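Local atomic coordinates of MccF (Escherichia coli, PDB entry 4IIY), a protein that probably acts as a serine carboxypeptidase of the S66 family that gives its host self-immunity to the peptide-nucleotide antibiotic microcin C7. Residues F231-I242 against G348-N359. The protein carries 1 engineered substitution. Sequence-based numbering, arbitrary orientation.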
loop_
_atom_site.group_PDB
_atom_site.type_symbol
_atom_site.label_atom_id
_atom_site.label_comp_id
_atom_site.label_asym_id
_atom_site.label_seq_id
_atom_site.Cartn_x
_atom_site.Cartn_y
_atom_site.Cartn_z
ATOM N N PHE B 231 -4.618 -8.749 -26.192
ATOM C CA PHE B 231 -3.292 -9.350 -26.156
ATOM C C PHE B 231 -2.318 -8.415 -26.868
ATOM O O PHE B 231 -2.344 -8.294 -28.101
ATOM C CB PHE B 231 -3.298 -10.720 -26.850
ATOM C CG PHE B 231 -4.013 -11.810 -26.083
ATOM C CD1 PHE B 231 -3.293 -12.817 -25.465
ATOM C CD2 PHE B 231 -5.398 -11.841 -26.002
ATOM C CE1 PHE B 231 -3.925 -13.831 -24.774
ATOM C CE2 PHE B 231 -6.041 -12.854 -25.301
ATOM C CZ PHE B 231 -5.302 -13.854 -24.691
ATOM N N TYR B 232 -1.461 -7.756 -26.100
ATOM C CA TYR B 232 -0.478 -6.833 -26.657
ATOM C C TYR B 232 0.876 -7.511 -26.791
ATOM O O TYR B 232 1.599 -7.689 -25.815
ATOM C CB TYR B 232 -0.357 -5.590 -25.773
ATOM C CG TYR B 232 -1.614 -4.768 -25.699
ATOM C CD1 TYR B 232 -1.982 -3.939 -26.750
ATOM C CD2 TYR B 232 -2.425 -4.792 -24.566
ATOM C CE1 TYR B 232 -3.127 -3.177 -26.689
ATOM C CE2 TYR B 232 -3.570 -4.028 -24.493
ATOM C CZ TYR B 232 -3.915 -3.220 -25.558
ATOM O OH TYR B 232 -5.053 -2.455 -25.505
ATOM N N GLY B 233 1.218 -7.899 -28.011
ATOM C CA GLY B 233 2.472 -8.578 -28.255
ATOM C C GLY B 233 2.293 -9.599 -29.354
ATOM O O GLY B 233 1.226 -9.689 -29.960
ATOM N N SER B 234 3.343 -10.370 -29.608
ATOM C CA SER B 234 3.284 -11.427 -30.606
ATOM C C SER B 234 4.058 -12.632 -30.104
ATOM O O SER B 234 4.799 -12.547 -29.118
ATOM C CB SER B 234 3.856 -10.948 -31.946
ATOM O OG SER B 234 5.243 -10.678 -31.838
ATOM N N GLY B 235 3.890 -13.756 -30.784
ATOM C CA GLY B 235 4.568 -14.974 -30.398
ATOM C C GLY B 235 3.993 -15.572 -29.132
ATOM O O GLY B 235 2.883 -15.231 -28.712
ATOM N N LYS B 236 4.752 -16.474 -28.527
ATOM C CA LYS B 236 4.316 -17.206 -27.351
ATOM C C LYS B 236 5.343 -17.024 -26.242
ATOM O O LYS B 236 6.554 -17.128 -26.478
ATOM C CB LYS B 236 4.155 -18.693 -27.698
ATOM C CG LYS B 236 3.499 -19.533 -26.614
ATOM C CD LYS B 236 3.024 -20.881 -27.148
ATOM C CE LYS B 236 4.181 -21.747 -27.604
ATOM N NZ LYS B 236 3.722 -23.128 -27.938
ATOM N N VAL B 237 4.861 -16.730 -25.038
ATOM C CA VAL B 237 5.715 -16.609 -23.863
ATOM C C VAL B 237 5.309 -17.649 -22.836
ATOM O O VAL B 237 4.139 -17.734 -22.470
ATOM C CB VAL B 237 5.603 -15.213 -23.215
ATOM C CG1 VAL B 237 6.425 -15.157 -21.929
ATOM C CG2 VAL B 237 6.051 -14.137 -24.192
ATOM N N GLU B 238 6.272 -18.427 -22.362
ATOM C CA GLU B 238 6.020 -19.442 -21.348
ATOM C C GLU B 238 6.924 -19.208 -20.148
ATOM O O GLU B 238 8.139 -19.051 -20.296
ATOM C CB GLU B 238 6.253 -20.852 -21.895
ATOM C CG GLU B 238 5.976 -21.951 -20.885
ATOM C CD GLU B 238 6.017 -23.332 -21.510
ATOM O OE1 GLU B 238 6.349 -23.430 -22.712
ATOM O OE2 GLU B 238 5.713 -24.318 -20.805
ATOM N N GLY B 239 6.341 -19.180 -18.953
ATOM C CA GLY B 239 7.112 -18.947 -17.743
ATOM C C GLY B 239 6.272 -19.155 -16.502
ATOM O O GLY B 239 5.040 -19.206 -16.572
ATOM N N ARG B 240 6.938 -19.291 -15.361
ATOM C CA ARG B 240 6.262 -19.448 -14.079
ATOM C C ARG B 240 5.445 -18.207 -13.747
ATOM O O ARG B 240 5.964 -17.099 -13.784
ATOM C CB ARG B 240 7.302 -19.652 -12.979
ATOM C CG ARG B 240 6.696 -19.795 -11.596
ATOM C CD ARG B 240 7.751 -19.883 -10.501
ATOM N NE ARG B 240 8.495 -18.634 -10.364
ATOM C CZ ARG B 240 9.055 -18.212 -9.234
ATOM N NH1 ARG B 240 8.951 -18.931 -8.120
ATOM N NH2 ARG B 240 9.713 -17.060 -9.222
ATOM N N VAL B 241 4.174 -18.395 -13.403
ATOM C CA VAL B 241 3.345 -17.260 -13.016
ATOM C C VAL B 241 3.460 -16.964 -11.517
ATOM O O VAL B 241 3.448 -17.879 -10.685
ATOM C CB VAL B 241 1.872 -17.453 -13.433
ATOM C CG1 VAL B 241 1.216 -18.604 -12.691
ATOM C CG2 VAL B 241 1.082 -16.162 -13.220
ATOM N N ILE B 242 3.594 -15.684 -11.188
ATOM C CA ILE B 242 3.735 -15.247 -9.801
ATOM C C ILE B 242 2.941 -13.963 -9.629
ATOM O O ILE B 242 2.916 -13.119 -10.528
ATOM C CB ILE B 242 5.218 -14.965 -9.440
ATOM C CG1 ILE B 242 6.046 -16.241 -9.472
ATOM C CG2 ILE B 242 5.340 -14.336 -8.052
ATOM C CD1 ILE B 242 5.787 -17.151 -8.296
ATOM N N GLY B 348 2.483 -20.133 -9.324
ATOM C CA GLY B 348 3.788 -20.740 -9.123
ATOM C C GLY B 348 4.128 -21.867 -10.076
ATOM O O GLY B 348 5.136 -22.550 -9.889
ATOM N N VAL B 349 3.294 -22.068 -11.092
ATOM C CA VAL B 349 3.571 -23.038 -12.154
ATOM C C VAL B 349 3.631 -22.330 -13.501
ATOM O O VAL B 349 3.197 -21.183 -13.631
ATOM C CB VAL B 349 2.509 -24.163 -12.225
ATOM C CG1 VAL B 349 2.505 -24.981 -10.940
ATOM C CG2 VAL B 349 1.109 -23.598 -12.522
ATOM N N LYS B 350 4.162 -23.021 -14.508
ATOM C CA LYS B 350 4.287 -22.445 -15.835
ATOM C C LYS B 350 2.948 -22.296 -16.558
ATOM O O LYS B 350 2.118 -23.209 -16.573
ATOM C CB LYS B 350 5.254 -23.267 -16.697
ATOM C CG LYS B 350 6.712 -23.123 -16.281
ATOM C CD LYS B 350 7.612 -24.020 -17.112
ATOM C CE LYS B 350 9.044 -23.977 -16.604
ATOM N NZ LYS B 350 9.938 -24.898 -17.367
ATOM N N LEU B 351 2.788 -21.130 -17.170
ATOM C CA LEU B 351 1.729 -20.858 -18.134
ATOM C C LEU B 351 2.362 -20.521 -19.472
ATOM O O LEU B 351 3.513 -20.083 -19.532
ATOM C CB LEU B 351 0.894 -19.645 -17.715
ATOM C CG LEU B 351 0.384 -19.545 -16.286
ATOM C CD1 LEU B 351 -0.402 -18.247 -16.134
ATOM C CD2 LEU B 351 -0.477 -20.748 -15.940
ATOM N N ALA B 352 1.598 -20.691 -20.543
ATOM C CA ALA B 352 2.006 -20.212 -21.859
ATOM C C ALA B 352 0.945 -19.267 -22.392
ATOM O O ALA B 352 -0.228 -19.643 -22.509
ATOM C CB ALA B 352 2.228 -21.378 -22.832
ATOM N N ILE B 353 1.345 -18.041 -22.695
ATOM C CA ILE B 353 0.451 -17.089 -23.328
ATOM C C ILE B 353 0.801 -17.027 -24.808
ATOM O O ILE B 353 1.936 -16.707 -25.171
ATOM C CB ILE B 353 0.579 -15.677 -22.724
ATOM C CG1 ILE B 353 0.392 -15.702 -21.203
ATOM C CG2 ILE B 353 -0.422 -14.730 -23.388
ATOM C CD1 ILE B 353 0.721 -14.377 -20.538
ATOM N N ASP B 354 -0.167 -17.348 -25.660
ATOM C CA ASP B 354 0.035 -17.240 -27.095
ATOM C C ASP B 354 -0.595 -15.946 -27.559
ATOM O O ASP B 354 -1.816 -15.830 -27.667
ATOM C CB ASP B 354 -0.579 -18.437 -27.811
ATOM C CG ASP B 354 -0.236 -18.475 -29.285
ATOM O OD1 ASP B 354 -0.040 -17.406 -29.890
ATOM O OD2 ASP B 354 -0.160 -19.601 -29.832
ATOM N N PHE B 355 0.246 -14.954 -27.799
ATOM C CA PHE B 355 -0.227 -13.641 -28.203
ATOM C C PHE B 355 -0.769 -13.610 -29.628
ATOM O O PHE B 355 -1.614 -12.775 -29.954
ATOM C CB PHE B 355 0.875 -12.605 -27.998
ATOM C CG PHE B 355 1.139 -12.314 -26.555
ATOM C CD1 PHE B 355 0.413 -11.342 -25.891
ATOM C CD2 PHE B 355 2.077 -13.046 -25.846
ATOM C CE1 PHE B 355 0.639 -11.084 -24.554
ATOM C CE2 PHE B 355 2.297 -12.793 -24.506
ATOM C CZ PHE B 355 1.573 -11.817 -23.866
ATOM N N ASP B 356 -0.296 -14.527 -30.463
ATOM C CA ASP B 356 -0.772 -14.590 -31.844
ATOM C C ASP B 356 -2.158 -15.219 -31.919
ATOM O O ASP B 356 -3.028 -14.738 -32.641
ATOM C CB ASP B 356 0.208 -15.373 -32.720
ATOM C CG ASP B 356 1.575 -14.711 -32.821
ATOM O OD1 ASP B 356 1.663 -13.475 -32.669
ATOM O OD2 ASP B 356 2.559 -15.441 -33.054
ATOM N N ASN B 357 -2.362 -16.287 -31.161
ATOM C CA ASN B 357 -3.649 -16.986 -31.151
ATOM C C ASN B 357 -4.607 -16.518 -30.056
ATOM O O ASN B 357 -5.715 -17.035 -29.931
ATOM C CB ASN B 357 -3.427 -18.499 -31.083
ATOM C CG ASN B 357 -2.796 -19.033 -32.344
ATOM O OD1 ASN B 357 -1.658 -19.517 -32.340
ATOM N ND2 ASN B 357 -3.516 -18.917 -33.436
ATOM N N LYS B 358 -4.171 -15.534 -29.268
ATOM C CA LYS B 358 -5.009 -14.931 -28.223
ATOM C C LYS B 358 -5.545 -15.962 -27.239
ATOM O O LYS B 358 -6.752 -16.051 -27.021
ATOM C CB LYS B 358 -6.178 -14.145 -28.823
ATOM C CG LYS B 358 -5.828 -13.267 -30.010
ATOM C CD LYS B 358 -4.783 -12.237 -29.698
ATOM C CE LYS B 358 -4.536 -11.353 -30.916
ATOM N NZ LYS B 358 -3.198 -10.695 -30.879
ATOM N N ASN B 359 -4.649 -16.739 -26.640
ATOM C CA ASN B 359 -5.067 -17.682 -25.613
ATOM C C ASN B 359 -4.009 -17.840 -24.528
ATOM O O ASN B 359 -2.886 -17.343 -24.654
ATOM C CB ASN B 359 -5.512 -19.031 -26.212
ATOM C CG ASN B 359 -4.389 -19.766 -26.943
ATOM O OD1 ASN B 359 -3.234 -19.748 -26.525
ATOM N ND2 ASN B 359 -4.742 -20.434 -28.049
#
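The ring of F231 lies flat against the backbone of K358, whose CA sits 3.5 Å from the ring centroid and almost on its normal, a CH-pi contact. With CG anti to its carbonyl carbon (chi1 -72°), F231 also brings its ring edge to I353, CE1 lying 3.9 Å from CG2. The K358 side chain runs antiparallel to that of F231, with its CD 3.6 Å from F231 CB, and its NZ donates a hydrogen bond to F355 O. Without the ring, as with an alanine here, the K358 backbone is likely to lose its aromatic cover and a gap to open beside I353 CG2. I353 CG2 also lies over one face of the F355 ring, offset toward its rim, and F355 CE2 meets V237 CG2 at 4.0 Å. Nearby, G235 O accepts F355 N at 2.8 Å, while G235 N reaches D356 OD1 from above the carboxylate plane. D354 OD1 takes N357 N in an Asx motif, and K358 and N359 opposite D354 form a G1 bulge. Beyond this turn, strands 236-242 and 350-354 pair antiparallel, with paired bonds at V237-I353 and G239-L351. L351 and I353 reach I299 of strand 297-301, R240 forms a salt bridge with D265, and strands 266-270 and 359-362 flank the pair in the mixed sheet.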